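Local coordinates for protein dehydrogenase (Thermotoga maritima, PDB 3EZY) that catalyses the NAD(+)-dependent oxidation of myo-inositol to scyllo-inosose and probably serves a myo-inositol degradation pathway, at residues Arg124-Asn129 / Pro301-Gly306; Leu148-Arg153 / Gln239-Phe244; Pro155-Leu160 / Ser230-Tyr235; Ile169-Thr174 / Ala318-Leu323. All coordinates share one frame; numbering follows the deposited sequence.

Interaction 1. Residues Arg124-Asn129 / Pro301-Gly306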
loop_
_atom_site.group_PDB
_atom_site.type_symbol
_atom_site.label_atom_id
_atom_site.label_comp_id
_atom_site.label_asym_id
_atom_site.label_seq_id
_atom_site.Cartn_x
_atom_site.Cartn_y
_atom_site.Cartn_z
ATOM N N ARG A 124 8.200 -24.351 0.657
ATOM C CA ARG A 124 7.988 -22.964 0.225
ATOM C C ARG A 124 7.895 -22.836 -1.296
ATOM O O ARG A 124 7.431 -21.808 -1.772
ATOM C CB ARG A 124 9.056 -21.999 0.783
ATOM C CG ARG A 124 9.249 -22.139 2.306
ATOM C CD ARG A 124 10.151 -21.066 2.916
ATOM N NE ARG A 124 10.408 -21.382 4.345
ATOM C CZ ARG A 124 11.437 -20.894 5.047
ATOM N NH1 ARG A 124 12.282 -20.035 4.469
ATOM N NH2 ARG A 124 11.615 -21.244 6.327
ATOM N N ARG A 125 8.347 -23.833 -2.069
ATOM C CA ARG A 125 8.093 -23.734 -3.534
ATOM C C ARG A 125 6.610 -23.732 -3.815
ATOM O O ARG A 125 6.227 -23.417 -4.929
ATOM C CB ARG A 125 8.656 -24.899 -4.329
ATOM C CG ARG A 125 10.171 -25.008 -4.266
ATOM C CD ARG A 125 10.663 -25.930 -5.352
ATOM N NE ARG A 125 12.113 -26.118 -5.305
ATOM C CZ ARG A 125 12.793 -26.656 -6.309
ATOM N NH1 ARG A 125 12.123 -27.093 -7.351
ATOM N NH2 ARG A 125 14.128 -26.788 -6.255
ATOM N N PHE A 126 5.779 -24.146 -2.829
ATOM C CA PHE A 126 4.365 -24.295 -3.087
ATOM C C PHE A 126 3.560 -23.239 -2.381
ATOM O O PHE A 126 2.344 -23.366 -2.336
ATOM C CB PHE A 126 3.868 -25.723 -2.704
ATOM C CG PHE A 126 4.628 -26.827 -3.430
ATOM C CD1 PHE A 126 4.217 -27.251 -4.687
ATOM C CD2 PHE A 126 5.802 -27.364 -2.885
ATOM C CE1 PHE A 126 4.925 -28.237 -5.385
ATOM C CE2 PHE A 126 6.519 -28.361 -3.567
ATOM C CZ PHE A 126 6.070 -28.796 -4.825
ATOM N N ASP A 127 4.228 -22.266 -1.753
ATOM C CA ASP A 127 3.596 -21.019 -1.263
ATOM C C ASP A 127 2.961 -20.269 -2.450
ATOM O O ASP A 127 3.612 -20.020 -3.472
ATOM C CB ASP A 127 4.688 -20.159 -0.566
ATOM C CG ASP A 127 4.185 -18.780 -0.108
ATOM O OD1 ASP A 127 3.871 -17.921 -0.969
ATOM O OD2 ASP A 127 4.148 -18.522 1.120
ATOM N N ARG A 128 1.670 -19.948 -2.374
ATOM C CA ARG A 128 1.033 -19.379 -3.555
ATOM C C ARG A 128 1.705 -18.085 -4.050
ATOM O O ARG A 128 1.720 -17.843 -5.258
ATOM C CB ARG A 128 -0.475 -19.120 -3.345
ATOM C CG ARG A 128 -0.749 -18.112 -2.253
ATOM C CD ARG A 128 -2.202 -18.134 -1.756
ATOM N NE ARG A 128 -3.082 -17.363 -2.626
ATOM C CZ ARG A 128 -3.926 -17.890 -3.516
ATOM N NH1 ARG A 128 -4.693 -17.084 -4.255
ATOM N NH2 ARG A 128 -4.015 -19.221 -3.660
ATOM N N ASN A 129 2.248 -17.259 -3.146
ATOM C CA ASN A 129 2.923 -16.029 -3.575
ATOM C C ASN A 129 4.273 -16.254 -4.264
ATOM O O ASN A 129 4.551 -15.664 -5.296
ATOM C CB ASN A 129 3.067 -15.106 -2.363
ATOM C CG ASN A 129 1.718 -14.832 -1.713
ATOM O OD1 ASN A 129 0.802 -14.444 -2.395
ATOM N ND2 ASN A 129 1.584 -15.089 -0.418
ATOM N N PRO A 301 8.376 -37.832 -12.558
ATOM C CA PRO A 301 9.500 -37.430 -11.716
ATOM C C PRO A 301 9.019 -36.551 -10.535
ATOM O O PRO A 301 8.029 -35.861 -10.650
ATOM C CB PRO A 301 10.337 -36.581 -12.670
ATOM C CG PRO A 301 10.009 -37.126 -14.042
ATOM C CD PRO A 301 8.550 -37.412 -13.966
ATOM N N PRO A 302 9.715 -36.569 -9.396
ATOM C CA PRO A 302 9.159 -35.703 -8.342
ATOM C C PRO A 302 9.317 -34.189 -8.680
ATOM O O PRO A 302 10.321 -33.807 -9.282
ATOM C CB PRO A 302 10.024 -36.022 -7.138
ATOM C CG PRO A 302 11.360 -36.599 -7.741
ATOM C CD PRO A 302 10.985 -37.228 -9.032
ATOM N N ALA A 303 8.377 -33.343 -8.252
ATOM C CA ALA A 303 8.496 -31.902 -8.512
ATOM C C ALA A 303 9.728 -31.307 -7.840
ATOM O O ALA A 303 10.364 -30.366 -8.353
ATOM C CB ALA A 303 7.220 -31.154 -8.031
ATOM N N VAL A 304 10.050 -31.822 -6.657
ATOM C CA VAL A 304 11.260 -31.427 -5.972
ATOM C C VAL A 304 12.045 -32.714 -5.719
ATOM O O VAL A 304 11.564 -33.610 -5.024
ATOM C CB VAL A 304 10.977 -30.766 -4.617
ATOM C CG1 VAL A 304 12.299 -30.263 -3.999
ATOM C CG2 VAL A 304 9.909 -29.645 -4.734
ATOM N N SER A 305 13.251 -32.804 -6.252
ATOM C CA SER A 305 13.933 -34.113 -6.315
ATOM C C SER A 305 15.029 -34.262 -5.258
ATOM O O SER A 305 15.270 -33.346 -4.448
ATOM C CB SER A 305 14.535 -34.316 -7.701
ATOM O OG SER A 305 15.611 -33.402 -7.835
ATOM N N GLY A 306 15.677 -35.428 -5.242
ATOM C CA GLY A 306 16.729 -35.635 -4.273
ATOM C C GLY A 306 17.899 -34.737 -4.559
ATOM O O GLY A 306 18.564 -34.223 -3.657
HETATM O O HOH W 1 9.407 -27.624 -8.451
HETATM O O HOH W 2 12.873 -29.635 -9.025
#

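Interaction 2. Residues Leu148-Arg153 / Gln239-Phe244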
loop_
_atom_site.group_PDB
_atom_site.type_symbol
_atom_site.label_atom_id
_atom_site.label_comp_id
_atom_site.label_asym_id
_atom_site.label_seq_id
_atom_site.Cartn_x
_atom_site.Cartn_y
_atom_site.Cartn_z
ATOM N N LEU A 148 18.834 -10.882 -7.309
ATOM C CA LEU A 148 17.863 -11.564 -6.439
ATOM C C LEU A 148 18.020 -11.059 -5.018
ATOM O O LEU A 148 19.147 -10.976 -4.511
ATOM C CB LEU A 148 18.115 -13.083 -6.410
ATOM C CG LEU A 148 17.308 -13.986 -5.446
ATOM C CD1 LEU A 148 15.817 -14.006 -5.758
ATOM C CD2 LEU A 148 17.884 -15.455 -5.395
ATOM N N ARG A 149 16.901 -10.807 -4.349
ATOM C CA ARG A 149 16.922 -10.531 -2.921
ATOM C C ARG A 149 15.930 -11.412 -2.167
ATOM O O ARG A 149 14.748 -11.463 -2.530
ATOM C CB ARG A 149 16.534 -9.096 -2.686
ATOM C CG ARG A 149 16.456 -8.736 -1.230
ATOM C CD ARG A 149 15.038 -8.583 -0.689
ATOM N NE ARG A 149 15.071 -8.164 0.725
ATOM C CZ ARG A 149 14.940 -6.894 1.147
ATOM N NH1 ARG A 149 14.778 -5.895 0.255
ATOM N NH2 ARG A 149 15.004 -6.617 2.468
ATOM N N ILE A 150 16.403 -12.066 -1.108
ATOM C CA ILE A 150 15.540 -12.841 -0.238
ATOM C C ILE A 150 15.791 -12.454 1.203
ATOM O O ILE A 150 16.930 -12.405 1.676
ATOM C CB ILE A 150 15.778 -14.368 -0.403
ATOM C CG1 ILE A 150 15.496 -14.808 -1.850
ATOM C CG2 ILE A 150 14.990 -15.187 0.676
ATOM C CD1 ILE A 150 15.839 -16.279 -2.130
ATOM N N THR A 151 14.714 -12.173 1.914
ATOM C CA THR A 151 14.811 -11.953 3.354
ATOM C C THR A 151 13.978 -13.037 3.959
ATOM O O THR A 151 12.838 -13.218 3.539
ATOM C CB THR A 151 14.207 -10.593 3.712
ATOM O OG1 THR A 151 15.025 -9.572 3.134
ATOM C CG2 THR A 151 14.076 -10.402 5.240
ATOM N N SER A 152 14.534 -13.782 4.906
ATOM C CA SER A 152 13.765 -14.803 5.626
ATOM C C SER A 152 14.121 -14.778 7.077
ATOM O O SER A 152 15.239 -15.169 7.461
ATOM C CB SER A 152 14.016 -16.207 5.084
ATOM O OG SER A 152 13.546 -16.285 3.741
ATOM N N ARG A 153 13.158 -14.322 7.874
ATOM C CA ARG A 153 13.295 -14.179 9.322
ATOM C C ARG A 153 12.121 -14.908 10.004
ATOM O O ARG A 153 10.962 -14.830 9.530
ATOM C CB ARG A 153 13.313 -12.686 9.725
ATOM C CG ARG A 153 14.147 -11.795 8.827
ATOM C CD ARG A 153 14.153 -10.312 9.268
ATOM N NE ARG A 153 15.156 -9.574 8.497
ATOM C CZ ARG A 153 14.983 -8.384 7.948
ATOM N NH1 ARG A 153 13.829 -7.696 8.104
ATOM N NH2 ARG A 153 15.986 -7.874 7.237
ATOM N N GLN A 239 9.256 -13.084 5.185
ATOM C CA GLN A 239 9.824 -13.837 4.122
ATOM C C GLN A 239 9.472 -13.166 2.789
ATOM O O GLN A 239 8.358 -13.324 2.276
ATOM C CB GLN A 239 9.270 -15.257 4.169
ATOM C CG GLN A 239 9.728 -15.982 5.426
ATOM C CD GLN A 239 9.070 -17.318 5.614
ATOM O OE1 GLN A 239 8.058 -17.610 5.005
ATOM N NE2 GLN A 239 9.667 -18.150 6.426
ATOM N N ARG A 240 10.389 -12.345 2.282
ATOM C CA ARG A 240 10.121 -11.626 1.061
ATOM C C ARG A 240 11.038 -12.088 -0.019
ATOM O O ARG A 240 12.147 -12.496 0.245
ATOM C CB ARG A 240 10.298 -10.115 1.263
ATOM C CG ARG A 240 9.132 -9.471 2.050
ATOM C CD ARG A 240 9.467 -8.053 2.391
ATOM N NE ARG A 240 10.323 -8.020 3.569
ATOM C CZ ARG A 240 11.347 -7.189 3.754
ATOM N NH1 ARG A 240 11.703 -6.364 2.802
ATOM N NH2 ARG A 240 12.056 -7.210 4.887
ATOM N N ILE A 241 10.585 -11.993 -1.266
ATOM C CA ILE A 241 11.475 -12.279 -2.393
ATOM C C ILE A 241 11.348 -11.147 -3.404
ATOM O O ILE A 241 10.242 -10.701 -3.707
ATOM C CB ILE A 241 11.092 -13.608 -3.109
ATOM C CG1 ILE A 241 11.250 -14.786 -2.133
ATOM C CG2 ILE A 241 11.964 -13.750 -4.390
ATOM C CD1 ILE A 241 10.669 -16.194 -2.638
ATOM N N GLU A 242 12.479 -10.657 -3.901
ATOM C CA GLU A 242 12.443 -9.730 -5.010
ATOM C C GLU A 242 13.411 -10.187 -6.106
ATOM O O GLU A 242 14.529 -10.671 -5.830
ATOM C CB GLU A 242 12.795 -8.303 -4.517
ATOM C CG GLU A 242 13.015 -7.349 -5.630
ATOM C CD GLU A 242 13.700 -6.080 -5.150
ATOM O OE1 GLU A 242 13.551 -5.754 -3.942
ATOM O OE2 GLU A 242 14.374 -5.454 -5.986
ATOM N N VAL A 243 12.985 -10.026 -7.345
ATOM C CA VAL A 243 13.877 -10.214 -8.506
ATOM C C VAL A 243 13.908 -8.942 -9.367
ATOM O O VAL A 243 12.865 -8.446 -9.835
ATOM C CB VAL A 243 13.475 -11.439 -9.409
ATOM C CG1 VAL A 243 14.538 -11.666 -10.569
ATOM C CG2 VAL A 243 13.331 -12.708 -8.562
ATOM N N PHE A 244 15.110 -8.457 -9.631
ATOM C CA PHE A 244 15.254 -7.301 -10.476
ATOM C C PHE A 244 15.953 -7.741 -11.760
ATOM O O PHE A 244 16.940 -8.466 -11.707
ATOM C CB PHE A 244 16.096 -6.260 -9.758
ATOM C CG PHE A 244 16.640 -5.191 -10.660
ATOM C CD1 PHE A 244 15.818 -4.134 -11.063
ATOM C CD2 PHE A 244 17.975 -5.198 -11.051
ATOM C CE1 PHE A 244 16.327 -3.105 -11.887
ATOM C CE2 PHE A 244 18.481 -4.183 -11.896
ATOM C CZ PHE A 244 17.652 -3.153 -12.307
HETATM O O HOH W 3 15.833 -5.003 -2.370
HETATM O O HOH W 4 11.839 -15.454 1.916
#

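Interaction 3. Residues Pro155-Leu160 / Ser230-Tyr235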
loop_
_atom_site.group_PDB
_atom_site.type_symbol
_atom_site.label_atom_id
_atom_site.label_comp_id
_atom_site.label_asym_id
_atom_site.label_seq_id
_atom_site.Cartn_x
_atom_site.Cartn_y
_atom_site.Cartn_z
ATOM N N PRO A 155 9.891 -15.691 13.725
ATOM C CA PRO A 155 9.550 -14.930 14.944
ATOM C C PRO A 155 10.410 -15.320 16.154
ATOM O O PRO A 155 10.684 -14.456 17.003
ATOM C CB PRO A 155 8.070 -15.271 15.215
ATOM C CG PRO A 155 7.683 -16.315 14.182
ATOM C CD PRO A 155 8.692 -16.250 13.065
ATOM N N ALA A 156 10.866 -16.571 16.224
ATOM C CA ALA A 156 11.684 -17.009 17.365
ATOM C C ALA A 156 12.679 -18.080 16.969
ATOM O O ALA A 156 12.419 -18.830 16.033
ATOM C CB ALA A 156 10.765 -17.545 18.498
ATOM N N PRO A 157 13.823 -18.162 17.683
ATOM C CA PRO A 157 14.754 -19.272 17.472
ATOM C C PRO A 157 14.167 -20.600 17.980
ATOM O O PRO A 157 13.306 -20.577 18.876
ATOM C CB PRO A 157 15.996 -18.879 18.292
ATOM C CG PRO A 157 15.726 -17.468 18.869
ATOM C CD PRO A 157 14.264 -17.202 18.720
ATOM N N PRO A 158 14.627 -21.747 17.428
ATOM C CA PRO A 158 14.284 -23.054 18.025
ATOM C C PRO A 158 15.019 -23.245 19.367
ATOM O O PRO A 158 15.829 -22.395 19.749
ATOM C CB PRO A 158 14.796 -24.067 17.019
ATOM C CG PRO A 158 15.705 -23.359 16.107
ATOM C CD PRO A 158 15.484 -21.874 16.232
ATOM N N PRO A 159 14.712 -24.338 20.095
ATOM C CA PRO A 159 15.408 -24.441 21.386
ATOM C C PRO A 159 16.900 -24.768 21.208
ATOM O O PRO A 159 17.303 -25.349 20.213
ATOM C CB PRO A 159 14.628 -25.521 22.155
ATOM C CG PRO A 159 13.771 -26.245 21.140
ATOM C CD PRO A 159 13.596 -25.297 19.952
ATOM N N LEU A 160 17.712 -24.335 22.152
ATOM C CA LEU A 160 19.134 -24.629 22.142
ATOM C C LEU A 160 19.491 -26.064 21.790
ATOM O O LEU A 160 20.369 -26.293 20.973
ATOM C CB LEU A 160 19.720 -24.299 23.501
ATOM C CG LEU A 160 20.580 -23.054 23.653
ATOM C CD1 LEU A 160 20.230 -21.982 22.608
ATOM C CD2 LEU A 160 20.402 -22.548 25.083
ATOM N N SER A 230 17.269 -13.926 9.945
ATOM C CA SER A 230 17.351 -13.627 11.355
ATOM C C SER A 230 16.547 -14.670 12.052
ATOM O O SER A 230 15.430 -15.006 11.609
ATOM C CB SER A 230 16.775 -12.236 11.719
ATOM O OG SER A 230 16.892 -12.047 13.155
ATOM N N ARG A 231 17.034 -15.118 13.204
ATOM C CA ARG A 231 16.262 -16.080 13.971
ATOM C C ARG A 231 15.147 -15.440 14.831
ATOM O O ARG A 231 14.401 -16.163 15.499
ATOM C CB ARG A 231 17.184 -16.893 14.912
ATOM C CG ARG A 231 18.062 -17.922 14.234
ATOM C CD ARG A 231 17.370 -19.209 14.157
ATOM N NE ARG A 231 18.239 -20.297 13.730
ATOM C CZ ARG A 231 17.765 -21.350 13.087
ATOM N NH1 ARG A 231 16.451 -21.402 12.816
ATOM N NH2 ARG A 231 18.569 -22.332 12.722
ATOM N N ARG A 232 15.083 -14.115 14.905
ATOM C CA ARG A 232 14.039 -13.488 15.696
ATOM C C ARG A 232 13.549 -12.151 15.129
ATOM O O ARG A 232 14.182 -11.119 15.337
ATOM C CB ARG A 232 14.475 -13.267 17.151
ATOM C CG ARG A 232 13.260 -13.002 18.040
ATOM C CD ARG A 232 13.510 -12.006 19.114
ATOM N NE ARG A 232 14.221 -12.628 20.217
ATOM C CZ ARG A 232 15.036 -11.973 21.054
ATOM N NH1 ARG A 232 15.242 -10.662 20.902
ATOM N NH2 ARG A 232 15.651 -12.629 22.042
ATOM N N ALA A 233 12.448 -12.163 14.395
ATOM C CA ALA A 233 11.785 -10.898 14.037
ATOM C C ALA A 233 10.536 -10.775 14.918
ATOM O O ALA A 233 9.649 -11.622 14.870
ATOM C CB ALA A 233 11.419 -10.863 12.557
ATOM N N VAL A 234 10.463 -9.722 15.728
ATOM C CA VAL A 234 9.399 -9.668 16.730
ATOM C C VAL A 234 8.030 -9.430 16.107
ATOM O O VAL A 234 7.011 -9.700 16.726
ATOM C CB VAL A 234 9.681 -8.627 17.827
ATOM C CG1 VAL A 234 10.992 -8.961 18.546
ATOM C CG2 VAL A 234 9.699 -7.229 17.229
ATOM N N TYR A 235 8.006 -8.979 14.853
ATOM C CA TYR A 235 6.744 -8.721 14.186
ATOM C C TYR A 235 6.150 -9.932 13.493
ATOM O O TYR A 235 5.075 -9.816 12.887
ATOM C CB TYR A 235 6.843 -7.525 13.208
ATOM C CG TYR A 235 8.017 -7.603 12.232
ATOM C CD1 TYR A 235 7.848 -8.135 10.966
ATOM C CD2 TYR A 235 9.288 -7.134 12.585
ATOM C CE1 TYR A 235 8.914 -8.202 10.038
ATOM C CE2 TYR A 235 10.367 -7.224 11.689
ATOM C CZ TYR A 235 10.165 -7.749 10.412
ATOM O OH TYR A 235 11.241 -7.818 9.528
HETATM O O HOH W 5 14.196 -19.729 13.789
#

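Interaction 4. Residues Ile169-Thr174 / Ala318-Leu323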
loop_
_atom_site.group_PDB
_atom_site.type_symbol
_atom_site.label_atom_id
_atom_site.label_comp_id
_atom_site.label_asym_id
_atom_site.label_seq_id
_atom_site.Cartn_x
_atom_site.Cartn_y
_atom_site.Cartn_z
ATOM N N ILE A 169 23.099 -22.205 11.124
ATOM C CA ILE A 169 22.060 -21.433 10.465
ATOM C C ILE A 169 22.020 -21.722 8.964
ATOM O O ILE A 169 20.941 -21.749 8.365
ATOM C CB ILE A 169 22.197 -19.911 10.741
ATOM C CG1 ILE A 169 20.840 -19.195 10.532
ATOM C CG2 ILE A 169 23.267 -19.305 9.826
ATOM C CD1 ILE A 169 20.886 -17.734 10.933
ATOM N N PHE A 170 23.162 -22.036 8.362
ATOM C CA PHE A 170 23.178 -22.227 6.902
ATOM C C PHE A 170 22.598 -23.555 6.446
ATOM O O PHE A 170 22.161 -23.685 5.286
ATOM C CB PHE A 170 24.593 -22.039 6.339
ATOM C CG PHE A 170 25.191 -20.700 6.674
ATOM C CD1 PHE A 170 24.603 -19.522 6.191
ATOM C CD2 PHE A 170 26.302 -20.594 7.502
ATOM C CE1 PHE A 170 25.131 -18.267 6.515
ATOM C CE2 PHE A 170 26.831 -19.340 7.826
ATOM C CZ PHE A 170 26.221 -18.168 7.342
ATOM N N LEU A 171 22.588 -24.553 7.339
ATOM C CA LEU A 171 22.104 -25.889 6.988
ATOM C C LEU A 171 20.669 -26.093 7.448
ATOM O O LEU A 171 19.926 -26.881 6.863
ATOM C CB LEU A 171 23.014 -26.993 7.567
ATOM C CG LEU A 171 24.294 -27.393 6.787
ATOM C CD1 LEU A 171 25.085 -26.227 6.400
ATOM C CD2 LEU A 171 25.182 -28.353 7.561
ATOM N N ASP A 172 20.273 -25.328 8.449
ATOM C CA ASP A 172 18.949 -25.467 9.053
ATOM C C ASP A 172 17.914 -24.405 8.610
ATOM O O ASP A 172 16.710 -24.683 8.580
ATOM C CB ASP A 172 19.075 -25.448 10.602
ATOM C CG ASP A 172 17.747 -25.699 11.289
ATOM O OD1 ASP A 172 17.191 -26.804 11.094
ATOM O OD2 ASP A 172 17.272 -24.803 12.040
ATOM N N MET A 173 18.381 -23.202 8.270
ATOM C CA MET A 173 17.478 -22.098 7.961
ATOM C C MET A 173 17.677 -21.659 6.500
ATOM O O MET A 173 16.735 -21.685 5.675
ATOM C CB MET A 173 17.717 -20.956 8.988
ATOM C CG MET A 173 16.815 -19.705 8.876
ATOM S SD MET A 173 16.989 -18.417 10.144
ATOM C CE MET A 173 15.378 -17.667 9.853
ATOM N N THR A 174 18.911 -21.316 6.159
ATOM C CA THR A 174 19.217 -20.806 4.831
ATOM C C THR A 174 18.960 -21.847 3.791
ATOM O O THR A 174 18.695 -21.540 2.640
ATOM C CB THR A 174 20.665 -20.342 4.710
ATOM O OG1 THR A 174 21.043 -19.683 5.914
ATOM C CG2 THR A 174 20.814 -19.384 3.519
ATOM N N ALA A 318 29.223 -24.716 1.489
ATOM C CA ALA A 318 30.024 -23.592 0.941
ATOM C C ALA A 318 29.919 -22.336 1.800
ATOM O O ALA A 318 30.920 -21.660 2.050
ATOM C CB ALA A 318 29.611 -23.277 -0.535
ATOM N N ALA A 319 28.702 -21.987 2.223
ATOM C CA ALA A 319 28.503 -20.854 3.135
ATOM C C ALA A 319 29.176 -21.039 4.493
ATOM O O ALA A 319 29.737 -20.074 5.049
ATOM C CB ALA A 319 26.975 -20.537 3.340
ATOM N N LYS A 320 29.120 -22.253 5.044
ATOM C CA LYS A 320 29.769 -22.492 6.335
ATOM C C LYS A 320 31.268 -22.287 6.188
ATOM O O LYS A 320 31.897 -21.637 7.028
ATOM C CB LYS A 320 29.523 -23.913 6.867
ATOM C CG LYS A 320 28.173 -24.151 7.481
ATOM C CD LYS A 320 27.987 -25.668 7.841
ATOM C CE LYS A 320 28.717 -25.973 9.152
ATOM N NZ LYS A 320 27.974 -26.976 9.998
ATOM N N LYS A 321 31.830 -22.812 5.110
ATOM C CA LYS A 321 33.275 -22.592 4.819
ATOM C C LYS A 321 33.616 -21.103 4.554
ATOM O O LYS A 321 34.561 -20.571 5.106
ATOM C CB LYS A 321 33.715 -23.461 3.655
ATOM C CG LYS A 321 35.254 -23.484 3.321
ATOM C CD LYS A 321 35.378 -24.160 1.924
ATOM C CE LYS A 321 36.747 -24.706 1.602
ATOM N NZ LYS A 321 37.430 -25.097 2.865
ATOM N N SER A 322 32.804 -20.412 3.767
ATOM C CA SER A 322 32.976 -18.964 3.569
ATOM C C SER A 322 32.965 -18.179 4.877
ATOM O O SER A 322 33.756 -17.263 5.100
ATOM C CB SER A 322 31.893 -18.425 2.646
ATOM O OG SER A 322 31.931 -17.002 2.644
ATOM N N LEU A 323 32.060 -18.537 5.766
ATOM C CA LEU A 323 31.950 -17.806 7.007
ATOM C C LEU A 323 33.254 -17.912 7.792
ATOM O O LEU A 323 33.771 -16.919 8.334
ATOM C CB LEU A 323 30.764 -18.346 7.830
ATOM C CG LEU A 323 30.683 -17.834 9.272
ATOM C CD1 LEU A 323 30.556 -16.304 9.327
ATOM C CD2 LEU A 323 29.512 -18.488 10.031
#

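Interaction 1. Residues Arg124-Asn129 / Pro301-Gly306
Val304 inserts one methyl group between Arg125 and Phe126, and the apolar part of this contact is built round that branch. CG2 of Val304 lies 3.8 Å from CE2 of Phe126 and just as near the aliphatic CD of Arg125, so a single carbon serves an aromatic ring and an arginine stem at once. Ala303 adds a second methyl: its CB meets the ring at the edge, near the ring plane, 4.1 Å from CZ of Phe126. The other branch of Val304, CG1, sits 4.3 Å above the centre of the Arg125 guanidinium plane and covers one of its faces.

The polar part runs through water. Arg125 leaves the backbone with CG opposite the carbonyl carbon (chi1 -63°) and then runs extended to NE, which carries NH1 to within 3.8 Å of Ala303 O, a gap that two waters bridge. Each accepts from Arg125 NH1, at 3.0 Å for water 1 and 3.1 Å for water 2, and each donates to the Ala303 carbonyl oxygen. No direct hydrogen bond joins the two segments. The stronger tie of this guanidinium is the salt bridge from its NH2 to Asp179, which fixes the group while the waters fill in on the NH1 side.

In the fold, the turn just ahead of helix 128-138 is thus set against the loop between helices 277-298 and 306-325. Strand 118-121, the last in order of the parallel Rossmann-type sheet, flanks both: Val304 makes backbone hydrogen bonds with Thr120, while Phe126 and Ala303 both touch Phe119 and, on helix 277-298, Thr291.

Interaction 2. Residues Leu148-Arg153 / Gln239-Phe244
Arg149 lays one face of its guanidinium beneath NH1 of Arg240, offset toward the rim, with Arg149 NH2 and Arg240 NH1 3.3 Å apart and the two planes turned 56° from each other. The closeness of like charges is probably offset by carboxylates: Glu242 of the third subunit takes salt bridges from both Arg149 and Arg240, and Asp238 holds NE of Arg240. A bend at chi2 (-106°) turns Arg149 along its own strand toward Thr151, where NE, at 2.8 Å, and NH2 both donate in the guanidinium plane to OG1 of Thr151.

Strands 145-153 and 238-245 run antiparallel as neighbours in the large mixed sheet of the C-terminal domain. Two hydrogen-bonded pairs, Arg149 with Glu242 and Thr151 with Arg240, alternate with non-hydrogen-bonded ones; Arg149 N reaches Glu242 O at 2.8 Å and 174°. A lysine in place of Arg149, with no second nitrogen to close the side-on grip, would probably leave the Thr151 hydroxyl short of a donor and the salt bridge to Glu242 of the third subunit less well placed.

On the opposite face Leu148, Ile150, Ile241 and Val243 form an apolar patch: CD1 of Leu148 touches CG2 of Val243 at 4.0 Å, under helices 128-138 and 174-185.

Interaction 3. Residues Pro155-Leu160 / Ser230-Tyr235
Pro158 and Arg231 meet with their side chains crossed at about a right angle, the proline ring riding over one face of the guanidinium. CD of Pro158 makes the nearest approach, 3.6 Å from Arg231 NH1, and CG stands 3.9 Å above the guanidinium plane, displaced toward its rim. A bend at chi2 (-90°) swings the arginine across Pro158, and its CD also lies against CD of Pro158. Water 5 lies in the plane of the guanidinium, at its edge. It accepts from Arg231 NH1 and donates to Ala156 O, both at 3.0 Å, and is the polar link between the segments. NH2 is taken by a salt bridge to Asp172, so the group is held from its edge as well as covered on a face.

The two segments are the connections that leave strands 145-153 and 224-230, parallel neighbours in the C-terminal sheet, and the pairing of those strands gives way here to irregular backbone contacts. Pro155, Pro157, Pro158 and Pro159 have no N-H to offer. Instead, the CA-H of Pro155 points at Ala233 O, with the carbon 3.3 Å from the oxygen and an angle of 160° at the hydrogen.

Pro157 sits closer to the arginine's root. Its CB faces CB of Arg231 at 4.1 Å, while CD rests 3.4 Å from Arg231 O. Arg232 has CG opposite its own backbone nitrogen (chi1 -163°), which brings that methylene to 3.1 Å from Pro155 O; its N donates to Ser230 OG in an ST turn.

Interaction 4. Residues Ile169-Thr174 / Ala318-Leu323
Phe170 reaches across to helix 306-325 from the short helix 169-172, and successive parts of its side chain meet Ala319, Lys320 and Leu323. CB starts 4.1 Å from the methyl CB of Ala319. The first torsion (chi1 -57°) sets CG opposite the carbonyl carbon and lays the ring over that same methyl: Ala319 CB is 3.8 Å from Phe170 CG and 4.0 Å from the ring centroid, 22° off the normal, a CH-pi contact. Farther out, CD2 comes to 4.0 Å from Lys320 CG at the ring edge. CE2 completes the path at 3.6 Å from Leu323 CD2, which lies in the ring plane, the leucine side chain crossing at about a right angle. On the opposite face the ring is backed by CG2 of Ile169, so the phenyl group is clasped between two methyls.

Leu171 widens the patch. Its CD1 presses on Lys320 CD at 3.3 Å, closer than carbons usually sit. Bends at chi3 and chi4 curl the lysine round this leucine, and its NZ makes a hydrogen bond to Gly167 O. The backbone oxygen of Ile169 accepts from both Met173 N and Thr174 N, which ties the turn back on itself. An alanine at Phe170 is likely to open a gap between Ile169 and Ala319 and leave Leu323 CD2 without its aromatic edge.

Ala194 of strand 189-197 touches both Phe170 and Ala319. With no hydrogen bond between the segments, cohesion here depends on shape and the exclusion of water, while the lysine contributes its methylenes and spends its charged end elsewhere.

In the fold
Followed from the N terminus, the chain leaves the Rossmann-type sheet at strand 118-121 and enters interaction 1, whose partner comes 172 residues later; this long loop encloses interactions 2 and 3. Interaction 2 pairs strands 145-153 and 238-245, and interaction 3 nests within it, joining the connections that follow strands 145-153 and 224-230. Interaction 4 crosses all three, since 169-174 lies inside their loops and 318-323 beyond them, and so brings helix 306-325 to the C-terminal domain. Contacts link neighbours: Arg124 packs on Gln239, Arg153 reaches Tyr235, and Met173 packs on Ser152 and Ser230. Interactions 2 and 3 also both border the third subunit.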